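Local coordinates for protein GCN5-related N-acetyltransferase (Kribbella flavida, PDB 4IUS) that probably transfers an acyl group to an amine, in the manner of the acetyl-CoA-dependent N-acetyltransferases of the GNAT family, at residues L107-G112 and L239-K244; L115-P120 and G203-A208; G122-V127 and L165-G170; A139-A144 and V173-W178; V185-G190 and L222-P227. The protein carries 1 engineered substitution. All blocks are in the same frame, centred on the assembly; numbering follows the deposited sequence. Where two conformers were deposited one is given.

Following the chain from the N terminus, 107-112 opens contact 1, which closes only when 239-244 returns beside it; the other four contacts nest inside this loop. Contact 2 opens next, laying the loop 115-120 on helix 202-216. Within its span, contact 3 ties edge strand 123-127 to strand 161-168, and contact 4 crosses it, bringing the end of helix 131-141 to strand 171-179. Contact 5 begins after both have closed and crosses contact 2, since helix 202-216 lies between its strands 185-193 and 222-225. Contacts 1, 3, 4 and 5 all reach one mixed sheet, while contact 2 adds the helix and loop beside it.

Contact 1 (L107-G112 and L239-K244); sequences LAVEPG and LGYEPK
Ala108 and Glu242 form an antiparallel hydrogen-bonded pair, Ala108 N giving to Glu242 O at 2.8 Å and Glu242 N to Ala108 O at 3.0 Å. Each of these oxygens is also met by a CA-H group, Glu242 O by Leu107 CA at 3.2 Å and Ala108 O by Tyr241 CA at 3.4 Å. Pro243 follows opposite Leu107 in a non-hydrogen-bonded pair, where its missing N-H costs no bond to strand 99-109.

Val109 CG1 lies over one face of the Tyr241 ring in a CH-pi contact, 3.7 Å from its centroid and 16° off the normal. It is put there by a chi1 of 70°, with CG1 between the backbone N and the carbonyl carbon. Val109 CG2 leans on Gly240 O at 3.5 Å, and a CB on Gly240 would be tight against that methyl.

Apolar contact completes the joint, Leu107 CD2 resting 3.8 Å from Pro243 CB. The Tyr241 hydroxyl bonds to Thr211 of helix 202-216. With one end of the tyrosine held by this polar bond and its ring pressed by aliphatic carbons, its rotation is probably restricted, and the strand start is tied to the helix.

Contact 2 (L115-P120 and G203-A208); sequences LVPEFP and GALATA
Leu205 CG stands anti to its own carbonyl carbon (chi1 -65°) and the chain then runs on extended, which carries both methyls off helix 202-216 to the loop 115-120. On the loop side Phe119 also turns its CG away from the carbonyl carbon (chi1 -81°), bringing the ring alongside, so that the two side chains run antiparallel, flank to flank. Leu205 CD1 sits over the centre of one face of the Phe119 ring, 3.9 Å from the centroid and only 6° off the normal, a CH-pi contact. Leu205 CD2 meets the ring at Phe119 CE1, 3.8 Å away, and also lies against Pro117 CB at 3.7 Å. Pro120 CD touches Leu205 CD1 at 3.9 Å.

In the GNAT fold this helix follows the strand 185-193, and the loop before it and its N-terminal end bind the pyrophosphate of coenzyme A in GNAT relatives; here a malonate ion, probably from the crystallisation liquor, is hydrogen-bonded to the backbone N of Gly203 and of Ala204, consistent with such an anion site. The carbonyl of Gly203 points along the helix and accepts two bonds, from Thr207 N and Thr207 OG1, which reach it from opposite faces of its plane.

One turn past Leu205, Ala208 CB touches Pro117 CD at 3.8 Å, with Val116 CG2 beside it. Leu115 O is buried against the same methyl, 3.9 Å from Ala208 CB, and has no polar partner.

Contact 3 (G122-V127 and L165-G170); sequences GVTAAV and LIRMDG
Val123 spreads its two methyls over neighbours on strand 161-168: CG1 presses on Ile166 CG2 at 3.5 Å, tighter than usual, and CG2 lies against the tail of Met168, a selenomethionine modelled in two conformers, so that its exact approach is doubtful. Ile166 also sends CD1 to Ala125 CB at 3.7 Å. This apolar face is covered by helix 202-216, through Leu202, Leu205, Ala206 and Tyr209.

On the other face Thr124 and Arg167 form a polar pair beside Ala126 and Leu165. With chi1 at 63°, Thr124 holds OG1 between its backbone N and carbonyl carbon, on the side of Arg167. In the conformer described, Arg167 bends at chi2 and chi3 and donates NE to Thr124 OG1 at 2.9 Å; the oxygen lies at the edge of the guanidinium, 2° out of its plane. A water 2.8 Å from Thr124 OG1 donates to Gly122 O and accepts from Gly170 N, tying the turn at Gly170 to Gly122 and Thr124.

Backbone bonds run the whole length. Thr124 and Arg167 exchange two, Arg167 N to Thr124 O being 2.8 Å. Ala126 and Leu165 exchange two more, and Asp169 N reaches Gly122 O at 2.9 Å. At the positive phi of Gly122 a CB would be jammed against the preceding carbonyl O and would crowd Asp169. The pairing of an outermost strand 123-127 with 161-168, antiparallel, is the beta1-beta2 edge of the GNAT sheet.

Contact 4 (A139-A144 and V173-W178); sequences AIAGDA and VATAAW
Ile140 and Thr175 meet at an oblique angle where helix 131-141 lies on the central sheet of the GNAT fold, across strand 171-179. Methyl faces methyl: Ile140 CG2 is 3.9 Å from Thr175 CG2. Thr175 presents that methyl because its chi1 of -171° sets OG1 anti to the backbone N and leaves CG2 between N and carbonyl carbon, aimed at the helix. The hydroxyl is thereby turned to strand 161-168, where it hydrogen-bonds Val164 O, so that the polar end is satisfied without breaking the apolar joint.

Ala141 adds its CB on another side of the same methyl, 3.9 Å from Thr175 CG2. Ile140 also lies against backbone: its CG2 is 4.0 Å from Val173 O, while its CD1 reaches Ala174 N at 4.1 Å. Val173 and Ala174 form a classic beta bulge opposite Ile166. An alanine at Ile140 would lose the contact of CG2 with Thr175 CG2 and is likely to open a gap over Val173 and Ala174.

The bulge lets Val173 as well as Ala174 and Ala176 turn from Ile140; Val173 and Ala176 touch helix 202-216 on the opposite side of the sheet, so the strand is sandwiched between two helices. After the contact the chain leaves helix 131-141 in a type I turn, closed by Ala144 N to Ala141 O at 3.0 Å.

Contact 5 (V185-G190 and L222-P227); sequences VTEVAG and LAWLTP. With EDO (1,2-ethanediol), chain E.
Strands 185-193 and 222-225 run parallel, their axes 35° apart, joined by bonds from Thr186 N to Leu222 O, Trp224 N to Thr186 O and Val188 N to Trp224 O (2.9 Å for this last). With helix 202-216 between them they make a beta-alpha-beta crossover. Beyond Val188 the strands part, as in the V-shaped opening that takes acetyl-CoA in GNAT enzymes.

Trp224 carries the side-chain contact. Its chi1 of 67° puts CG between backbone N and carbonyl carbon, swinging the indole to strand 185-193, where the Glu187 chain runs flat over one face. Glu187 CG stands 3.6 Å from the centroid of the six-membered ring of Trp224, a CH-pi contact, and the carboxylate plane is only 12° from the ring plane, with Glu187 CD 3.3 Å from Trp224 CH2. At the indole edge Val185 CG1 touches Trp224 CD1 at 3.6 Å. In the same plane Trp224 NE1 donates to O1 of a 1,2-ethanediol, probably from the crystallisation liquor, at 3.1 Å. Losing the indole to an alanine would probably strip the Glu187 chain of the surface it lies flat on, and leave Val185 CG1 without its edge contact and the diol O1 without its donor.

On the other face of the sheet Thr186 CG2 meets Ala223 CB, while Thr186 OG1 bonds Thr179 O. Where the strands split, a water 2.8 Å from both Glu187 OE2 and Val188 O accepts from Thr226 N at 3.0 Å.

Contact 1 (L107-G112 and L239-K244)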
# COMPACT_ATOMS: atom_id res chain seq x y z
N LEU A 107 -7.78 -5.80 2.86
CA LEU A 107 -7.82 -7.02 3.65
C LEU A 107 -6.84 -6.87 4.80
O LEU A 107 -5.80 -6.23 4.66
CB LEU A 107 -7.42 -8.23 2.84
CG LEU A 107 -8.10 -8.47 1.45
CD1 LEU A 107 -7.64 -9.80 0.83
CD2 LEU A 107 -9.58 -8.31 1.43
N ALA A 108 -7.19 -7.37 5.97
CA ALA A 108 -6.35 -7.18 7.15
C ALA A 108 -6.25 -8.44 7.99
O ALA A 108 -7.15 -9.28 7.95
CB ALA A 108 -6.77 -5.97 8.00
N VAL A 109 -5.20 -8.51 8.80
CA VAL A 109 -5.00 -9.65 9.69
C VAL A 109 -4.21 -9.16 10.92
O VAL A 109 -3.39 -8.22 10.86
CB VAL A 109 -4.25 -10.83 8.99
CG1 VAL A 109 -2.76 -10.49 8.73
CG2 VAL A 109 -4.38 -12.11 9.81
N GLU A 110 -4.47 -9.80 12.05
CA GLU A 110 -3.77 -9.53 13.31
C GLU A 110 -2.92 -10.76 13.68
O GLU A 110 -3.17 -11.86 13.16
CB GLU A 110 -4.76 -9.26 14.42
CG GLU A 110 -5.47 -7.93 14.24
CD GLU A 110 -6.34 -7.53 15.42
OE1 GLU A 110 -7.11 -8.38 15.93
OE2 GLU A 110 -6.28 -6.35 15.83
N PRO A 111 -1.94 -10.57 14.57
CA PRO A 111 -0.97 -11.68 14.76
C PRO A 111 -1.53 -13.06 15.12
O PRO A 111 -1.05 -14.09 14.61
CB PRO A 111 -0.05 -11.12 15.85
CG PRO A 111 -0.06 -9.65 15.60
CD PRO A 111 -1.46 -9.33 15.20
N GLY A 112 -2.52 -13.08 15.99
CA GLY A 112 -3.09 -14.33 16.48
C GLY A 112 -3.89 -15.06 15.41
O GLY A 112 -4.24 -16.21 15.60
N LEU A 239 -4.68 -17.38 4.62
CA LEU A 239 -3.67 -16.87 5.51
C LEU A 239 -4.22 -16.17 6.75
O LEU A 239 -3.47 -15.73 7.63
CB LEU A 239 -2.79 -15.87 4.76
CG LEU A 239 -2.24 -16.34 3.40
CD1 LEU A 239 -1.31 -15.26 2.84
CD2 LEU A 239 -1.54 -17.66 3.50
N GLY A 240 -5.56 -16.01 6.81
CA GLY A 240 -6.23 -15.32 7.88
C GLY A 240 -6.66 -13.90 7.53
O GLY A 240 -7.32 -13.27 8.35
N TYR A 241 -6.29 -13.38 6.37
CA TYR A 241 -6.72 -12.04 5.99
C TYR A 241 -8.22 -12.04 5.70
O TYR A 241 -8.75 -12.98 5.09
CB TYR A 241 -5.98 -11.61 4.72
CG TYR A 241 -4.58 -11.03 4.93
CD1 TYR A 241 -4.41 -9.70 5.10
CD2 TYR A 241 -3.46 -11.84 4.89
CE1 TYR A 241 -3.16 -9.17 5.33
CE2 TYR A 241 -2.19 -11.31 5.07
CZ TYR A 241 -2.04 -9.98 5.29
OH TYR A 241 -0.82 -9.37 5.48
N GLU A 242 -8.85 -10.94 6.07
CA GLU A 242 -10.28 -10.75 5.84
C GLU A 242 -10.51 -9.34 5.34
O GLU A 242 -9.82 -8.42 5.76
CB GLU A 242 -11.07 -10.94 7.12
CG GLU A 242 -10.99 -12.31 7.75
CD GLU A 242 -11.78 -12.30 9.03
OE1 GLU A 242 -13.00 -12.19 8.91
OE2 GLU A 242 -11.18 -12.36 10.15
N PRO A 243 -11.55 -9.17 4.52
CA PRO A 243 -11.90 -7.80 4.09
C PRO A 243 -12.36 -6.95 5.25
O PRO A 243 -13.21 -7.40 6.02
CB PRO A 243 -13.00 -8.01 3.05
CG PRO A 243 -13.51 -9.33 3.33
CD PRO A 243 -12.44 -10.18 3.94
N LYS A 244 -11.82 -5.75 5.38
CA LYS A 244 -12.14 -4.87 6.49
C LYS A 244 -12.46 -3.43 6.07
O LYS A 244 -13.03 -2.69 6.88
CB LYS A 244 -11.00 -4.86 7.50
CG LYS A 244 -10.86 -6.17 8.28
CD LYS A 244 -11.99 -6.38 9.28
CE LYS A 244 -11.93 -7.68 9.99
NZ LYS A 244 -13.11 -7.67 10.88

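Contact 2 (L115-P120 and G203-A208)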
# COMPACT_ATOMS: atom_id res chain seq x y z
N LEU A 115 -1.98 -17.37 9.48
CA LEU A 115 -1.67 -18.77 9.19
C LEU A 115 -0.59 -18.79 8.12
O LEU A 115 -0.76 -18.17 7.06
CB LEU A 115 -2.93 -19.54 8.72
CG LEU A 115 -4.18 -19.48 9.63
CD1 LEU A 115 -5.48 -19.97 8.97
CD2 LEU A 115 -3.93 -20.26 10.91
N VAL A 116 0.58 -19.35 8.44
CA VAL A 116 1.61 -19.57 7.44
C VAL A 116 1.44 -21.00 6.94
O VAL A 116 1.60 -21.94 7.73
CB VAL A 116 3.03 -19.31 7.98
CG1 VAL A 116 4.06 -19.55 6.88
CG2 VAL A 116 3.15 -17.89 8.56
N PRO A 117 1.16 -21.19 5.64
CA PRO A 117 1.00 -22.53 5.11
C PRO A 117 2.25 -23.38 5.21
O PRO A 117 3.36 -22.86 5.34
CB PRO A 117 0.65 -22.30 3.64
CG PRO A 117 0.17 -20.89 3.56
CD PRO A 117 0.98 -20.17 4.58
N GLU A 118 2.09 -24.68 5.10
CA GLU A 118 3.23 -25.57 4.98
C GLU A 118 3.97 -25.28 3.69
O GLU A 118 3.36 -25.03 2.65
CB GLU A 118 2.72 -27.03 4.99
CG GLU A 118 3.78 -28.10 4.76
CD GLU A 118 3.30 -29.53 4.91
OE1 GLU A 118 2.09 -29.76 5.14
OE2 GLU A 118 4.17 -30.44 4.81
N PHE A 119 5.30 -25.34 3.75
CA PHE A 119 6.13 -25.11 2.57
C PHE A 119 6.33 -26.44 1.82
O PHE A 119 6.67 -27.45 2.46
CB PHE A 119 7.50 -24.56 3.00
CG PHE A 119 7.52 -23.07 3.29
CD1 PHE A 119 6.53 -22.44 4.02
CD2 PHE A 119 8.50 -22.32 2.72
CE1 PHE A 119 6.61 -21.07 4.22
CE2 PHE A 119 8.56 -20.95 2.90
CZ PHE A 119 7.63 -20.34 3.65
N PRO A 120 6.15 -26.46 0.48
CA PRO A 120 6.42 -27.66 -0.29
C PRO A 120 7.90 -28.04 -0.26
O PRO A 120 8.76 -27.25 0.12
CB PRO A 120 5.99 -27.30 -1.70
CG PRO A 120 5.19 -26.08 -1.59
CD PRO A 120 5.60 -25.38 -0.36
N GLY A 203 3.42 -17.18 -4.01
CA GLY A 203 3.05 -15.80 -3.65
C GLY A 203 2.36 -15.71 -2.32
O GLY A 203 2.59 -14.80 -1.55
N ALA A 204 1.52 -16.68 -2.05
CA ALA A 204 0.85 -16.77 -0.76
C ALA A 204 1.86 -17.05 0.37
O ALA A 204 1.79 -16.45 1.46
CB ALA A 204 -0.26 -17.85 -0.79
N LEU A 205 2.84 -17.93 0.11
CA LEU A 205 3.90 -18.16 1.12
C LEU A 205 4.66 -16.89 1.41
O LEU A 205 4.96 -16.57 2.56
CB LEU A 205 4.88 -19.26 0.69
CG LEU A 205 4.33 -20.67 0.56
CD1 LEU A 205 5.51 -21.56 0.21
CD2 LEU A 205 3.62 -21.16 1.81
N ALA A 206 4.98 -16.15 0.35
CA ALA A 206 5.73 -14.91 0.51
C ALA A 206 4.95 -13.91 1.36
O ALA A 206 5.46 -13.27 2.27
CB ALA A 206 6.10 -14.33 -0.85
N THR A 207 3.67 -13.78 1.01
CA THR A 207 2.77 -12.86 1.74
C THR A 207 2.71 -13.24 3.20
O THR A 207 2.85 -12.40 4.09
CB THR A 207 1.36 -12.88 1.14
OG1 THR A 207 1.42 -12.51 -0.25
CG2 THR A 207 0.44 -11.92 1.85
N ALA A 208 2.53 -14.53 3.49
CA ALA A 208 2.40 -15.02 4.85
C ALA A 208 3.67 -14.79 5.64
O ALA A 208 3.65 -14.33 6.78
CB ALA A 208 1.99 -16.49 4.84

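Contact 3 (G122-V127 and L165-G170)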
# COMPACT_ATOMS: atom_id res chain seq x y z
N GLY A 122 11.62 -28.47 -1.19
CA GLY A 122 12.54 -27.60 -1.93
C GLY A 122 12.36 -26.12 -1.68
O GLY A 122 13.18 -25.34 -2.16
N VAL A 123 11.30 -25.74 -0.97
CA VAL A 123 10.94 -24.34 -0.83
C VAL A 123 11.37 -23.85 0.56
O VAL A 123 11.09 -24.48 1.58
CB VAL A 123 9.43 -24.09 -1.07
CG1 VAL A 123 9.10 -22.62 -0.99
CG2 VAL A 123 8.99 -24.64 -2.42
N THR A 124 12.08 -22.71 0.59
CA THR A 124 12.56 -22.13 1.83
C THR A 124 12.24 -20.63 1.80
O THR A 124 11.86 -20.08 0.76
CB THR A 124 14.08 -22.39 1.99
OG1 THR A 124 14.80 -21.74 0.91
CG2 THR A 124 14.43 -23.88 2.00
N ALA A 125 12.46 -19.95 2.90
CA ALA A 125 12.25 -18.52 3.00
C ALA A 125 13.40 -17.86 3.73
O ALA A 125 13.97 -18.46 4.64
CB ALA A 125 10.98 -18.19 3.74
N ALA A 126 13.68 -16.62 3.36
CA ALA A 126 14.66 -15.83 4.05
C ALA A 126 14.28 -14.36 3.98
O ALA A 126 13.94 -13.85 2.92
CB ALA A 126 16.05 -16.02 3.41
N VAL A 127 14.43 -13.62 5.07
CA VAL A 127 14.29 -12.19 5.08
C VAL A 127 15.40 -11.57 4.21
O VAL A 127 16.55 -12.01 4.22
CB VAL A 127 14.39 -11.65 6.52
CG1 VAL A 127 15.82 -11.74 7.03
CG2 VAL A 127 13.85 -10.24 6.61
N LEU A 165 12.31 -13.21 0.55
CA LEU A 165 12.40 -14.03 -0.65
C LEU A 165 12.03 -15.45 -0.30
O LEU A 165 12.52 -16.03 0.69
CB LEU A 165 13.84 -13.99 -1.20
CG LEU A 165 14.26 -12.62 -1.78
CD1 LEU A 165 15.75 -12.62 -2.11
CD2 LEU A 165 13.43 -12.22 -3.00
N ILE A 166 11.19 -16.03 -1.15
CA ILE A 166 10.87 -17.45 -1.14
C ILE A 166 11.76 -18.08 -2.21
O ILE A 166 11.80 -17.58 -3.36
CB ILE A 166 9.39 -17.70 -1.46
CG1 ILE A 166 8.48 -17.02 -0.49
CG2 ILE A 166 9.09 -19.19 -1.60
CD1 ILE A 166 8.63 -17.47 0.91
N ARG A 167 12.49 -19.13 -1.85
CA ARG A 167 13.43 -19.77 -2.75
C ARG A 167 13.01 -21.18 -3.05
O ARG A 167 12.48 -21.87 -2.19
CB ARG A 167 14.80 -19.76 -2.12
CG ARG A 167 15.23 -18.38 -1.59
CD ARG A 167 15.32 -18.32 -0.07
NE ARG A 167 16.30 -19.33 0.32
CZ ARG A 167 17.61 -19.19 0.18
NH1 ARG A 167 18.44 -20.22 0.40
NH2 ARG A 167 18.11 -18.00 -0.14
N MSE A 168 13.27 -21.59 -4.27
CA MSE A 168 13.10 -22.96 -4.69
C MSE A 168 14.48 -23.51 -5.03
O MSE A 168 15.17 -22.95 -5.90
CB MSE A 168 12.14 -23.00 -5.88
CG MSE A 168 11.90 -24.37 -6.45
SE MSE A 168 10.98 -25.62 -5.30
CE MSE A 168 9.17 -25.02 -5.68
N ASP A 169 14.89 -24.55 -4.34
CA ASP A 169 16.22 -25.10 -4.51
C ASP A 169 17.26 -23.96 -4.48
O ASP A 169 18.24 -23.97 -5.24
CB ASP A 169 16.30 -25.93 -5.79
CG ASP A 169 15.39 -27.12 -5.76
OD1 ASP A 169 15.23 -27.74 -4.67
OD2 ASP A 169 14.83 -27.42 -6.81
N GLY A 170 17.09 -23.03 -3.53
CA GLY A 170 18.08 -21.99 -3.30
C GLY A 170 18.02 -20.75 -4.19
O GLY A 170 18.78 -19.81 -4.03
O HOH W 1 15.20 -23.39 -1.29

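Contact 4 (A139-A144 and V173-W178)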
# COMPACT_ATOMS: atom_id res chain seq x y z
N ALA A 139 13.04 -7.00 -8.70
CA ALA A 139 12.99 -7.60 -10.02
C ALA A 139 11.87 -8.62 -10.11
O ALA A 139 11.18 -8.69 -11.14
CB ALA A 139 14.32 -8.21 -10.40
N ILE A 140 11.68 -9.45 -9.08
CA ILE A 140 10.63 -10.48 -9.12
C ILE A 140 9.26 -9.84 -9.14
O ILE A 140 8.41 -10.26 -9.91
CB ILE A 140 10.78 -11.49 -7.97
CG1 ILE A 140 12.09 -12.28 -8.08
CG2 ILE A 140 9.52 -12.34 -7.84
CD1 ILE A 140 12.48 -12.99 -6.79
N ALA A 141 9.05 -8.81 -8.31
CA ALA A 141 7.77 -8.08 -8.21
C ALA A 141 7.57 -7.07 -9.34
O ALA A 141 6.48 -6.57 -9.48
CB ALA A 141 7.72 -7.35 -6.89
N GLY A 142 8.58 -6.78 -10.15
CA GLY A 142 8.67 -5.55 -10.92
C GLY A 142 7.63 -5.15 -11.92
O GLY A 142 7.48 -3.96 -12.19
N ASP A 143 7.01 -6.12 -12.56
CA ASP A 143 5.99 -5.84 -13.58
C ASP A 143 4.59 -5.69 -12.97
O ASP A 143 3.66 -5.24 -13.64
CB ASP A 143 6.05 -6.89 -14.72
CG ASP A 143 5.83 -8.33 -14.24
OD1 ASP A 143 6.12 -8.66 -13.07
OD2 ASP A 143 5.37 -9.15 -15.08
N ALA A 144 4.47 -5.98 -11.67
CA ALA A 144 3.21 -5.82 -10.94
C ALA A 144 2.93 -4.32 -10.65
O ALA A 144 3.84 -3.53 -10.44
CB ALA A 144 3.26 -6.64 -9.65
N VAL A 173 12.36 -17.10 -6.08
CA VAL A 173 11.27 -17.23 -7.04
C VAL A 173 10.00 -16.43 -6.69
O VAL A 173 9.12 -16.30 -7.54
CB VAL A 173 10.88 -18.69 -7.34
CG1 VAL A 173 12.06 -19.46 -7.96
CG2 VAL A 173 10.39 -19.40 -6.08
N ALA A 174 9.92 -15.94 -5.46
CA ALA A 174 8.74 -15.16 -5.04
C ALA A 174 9.17 -14.22 -3.95
O ALA A 174 10.20 -14.41 -3.30
CB ALA A 174 7.57 -16.03 -4.59
N THR A 175 8.36 -13.18 -3.75
CA THR A 175 8.72 -12.14 -2.82
C THR A 175 7.48 -11.43 -2.27
O THR A 175 6.41 -11.49 -2.88
CB THR A 175 9.64 -11.09 -3.53
OG1 THR A 175 10.17 -10.17 -2.55
CG2 THR A 175 8.96 -10.28 -4.60
N ALA A 176 7.63 -10.75 -1.15
CA ALA A 176 6.65 -9.83 -0.57
C ALA A 176 7.40 -8.90 0.38
O ALA A 176 8.49 -9.22 0.81
CB ALA A 176 5.55 -10.59 0.19
N ALA A 177 6.80 -7.76 0.65
CA ALA A 177 7.45 -6.73 1.47
C ALA A 177 6.45 -6.16 2.46
O ALA A 177 5.22 -6.28 2.26
CB ALA A 177 7.95 -5.62 0.54
N TRP A 178 6.98 -5.52 3.50
CA TRP A 178 6.14 -4.78 4.43
C TRP A 178 6.69 -3.36 4.57
O TRP A 178 7.89 -3.13 4.52
CB TRP A 178 6.05 -5.48 5.80
CG TRP A 178 7.29 -5.50 6.66
CD1 TRP A 178 7.62 -4.63 7.66
CD2 TRP A 178 8.34 -6.52 6.67
NE1 TRP A 178 8.79 -4.98 8.24
CE2 TRP A 178 9.28 -6.12 7.67
CE3 TRP A 178 8.61 -7.65 5.90
CZ2 TRP A 178 10.42 -6.85 7.92
CZ3 TRP A 178 9.77 -8.39 6.18
CH2 TRP A 178 10.66 -7.98 7.15

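Contact 5 (V185-G190 and L222-P227)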
# COMPACT_ATOMS: atom_id res chain seq x y z
N VAL A 185 0.79 -0.42 12.59
CA VAL A 185 0.22 -0.84 11.33
C VAL A 185 1.32 -0.92 10.28
O VAL A 185 2.18 -0.05 10.18
CB VAL A 185 -0.88 0.13 10.84
CG1 VAL A 185 -1.52 -0.42 9.59
CG2 VAL A 185 -1.92 0.36 11.92
N THR A 186 1.26 -2.00 9.49
CA THR A 186 2.08 -2.16 8.29
C THR A 186 1.18 -2.54 7.11
O THR A 186 0.16 -3.16 7.31
CB THR A 186 3.18 -3.24 8.49
OG1 THR A 186 4.09 -3.20 7.37
CG2 THR A 186 2.60 -4.64 8.64
N GLU A 187 1.61 -2.16 5.91
CA GLU A 187 1.06 -2.63 4.67
C GLU A 187 1.96 -3.69 4.09
O GLU A 187 3.17 -3.44 3.96
CB GLU A 187 0.88 -1.48 3.68
CG GLU A 187 0.24 -1.97 2.39
CD GLU A 187 0.18 -0.98 1.23
OE1 GLU A 187 0.67 0.13 1.42
OE2 GLU A 187 -0.37 -1.35 0.16
N VAL A 188 1.41 -4.83 3.70
CA VAL A 188 2.13 -5.85 2.97
C VAL A 188 1.84 -5.61 1.49
O VAL A 188 0.68 -5.45 1.08
CB VAL A 188 1.74 -7.27 3.43
CG1 VAL A 188 2.37 -8.31 2.53
CG2 VAL A 188 2.18 -7.47 4.87
N ALA A 189 2.90 -5.51 0.68
CA ALA A 189 2.78 -5.14 -0.72
C ALA A 189 3.99 -5.71 -1.44
O ALA A 189 4.76 -6.49 -0.91
CB ALA A 189 2.71 -3.60 -0.87
N GLY A 190 4.14 -5.38 -2.70
CA GLY A 190 5.29 -5.86 -3.45
C GLY A 190 5.29 -7.37 -3.63
O GLY A 190 6.35 -7.97 -3.74
N LEU A 222 -0.96 -4.93 13.36
CA LEU A 222 -1.98 -5.03 12.34
C LEU A 222 -1.30 -4.99 10.96
O LEU A 222 -0.45 -4.09 10.76
CB LEU A 222 -3.03 -3.89 12.45
CG LEU A 222 -4.15 -3.89 11.42
CD1 LEU A 222 -5.07 -5.09 11.56
CD2 LEU A 222 -4.95 -2.57 11.49
N ALA A 223 -1.67 -5.88 10.02
CA ALA A 223 -1.16 -5.86 8.65
C ALA A 223 -2.33 -5.77 7.72
O ALA A 223 -3.34 -6.41 7.96
CB ALA A 223 -0.33 -7.10 8.34
N TRP A 224 -2.20 -4.97 6.65
CA TRP A 224 -3.22 -4.89 5.64
C TRP A 224 -2.60 -4.94 4.28
O TRP A 224 -1.41 -4.67 4.10
CB TRP A 224 -4.11 -3.66 5.79
CG TRP A 224 -3.42 -2.37 5.55
CD1 TRP A 224 -2.68 -1.61 6.45
CD2 TRP A 224 -3.30 -1.67 4.29
NE1 TRP A 224 -2.16 -0.50 5.84
CE2 TRP A 224 -2.52 -0.47 4.55
CE3 TRP A 224 -3.78 -1.90 2.99
CZ2 TRP A 224 -2.24 0.45 3.54
CZ3 TRP A 224 -3.46 -0.97 1.99
CH2 TRP A 224 -2.72 0.16 2.25
N LEU A 225 -3.39 -5.35 3.31
CA LEU A 225 -3.00 -5.35 1.90
C LEU A 225 -4.19 -5.16 1.01
O LEU A 225 -5.34 -5.29 1.43
CB LEU A 225 -2.28 -6.62 1.51
CG LEU A 225 -2.98 -7.95 1.67
CD1 LEU A 225 -3.91 -8.22 0.46
CD2 LEU A 225 -1.98 -9.09 1.86
N THR A 226 -3.91 -4.74 -0.22
CA THR A 226 -4.90 -4.77 -1.25
C THR A 226 -4.47 -5.78 -2.32
O THR A 226 -3.30 -5.86 -2.66
CB THR A 226 -5.18 -3.37 -1.79
OG1 THR A 226 -6.34 -3.48 -2.59
CG2 THR A 226 -4.05 -2.82 -2.63
N PRO A 227 -5.39 -6.64 -2.79
CA PRO A 227 -5.05 -7.77 -3.65
C PRO A 227 -5.05 -7.46 -5.11
O PRO A 227 -5.55 -6.43 -5.51
CB PRO A 227 -6.22 -8.75 -3.38
CG PRO A 227 -7.36 -7.88 -3.09
CD PRO A 227 -6.79 -6.71 -2.35
C1 EDO E . 1.33 1.43 6.54
O1 EDO E . -0.06 1.69 6.32
C2 EDO E . 1.81 2.30 7.70
O2 EDO E . 2.44 3.51 7.21
O HOH W 2 -0.99 -3.94 -0.53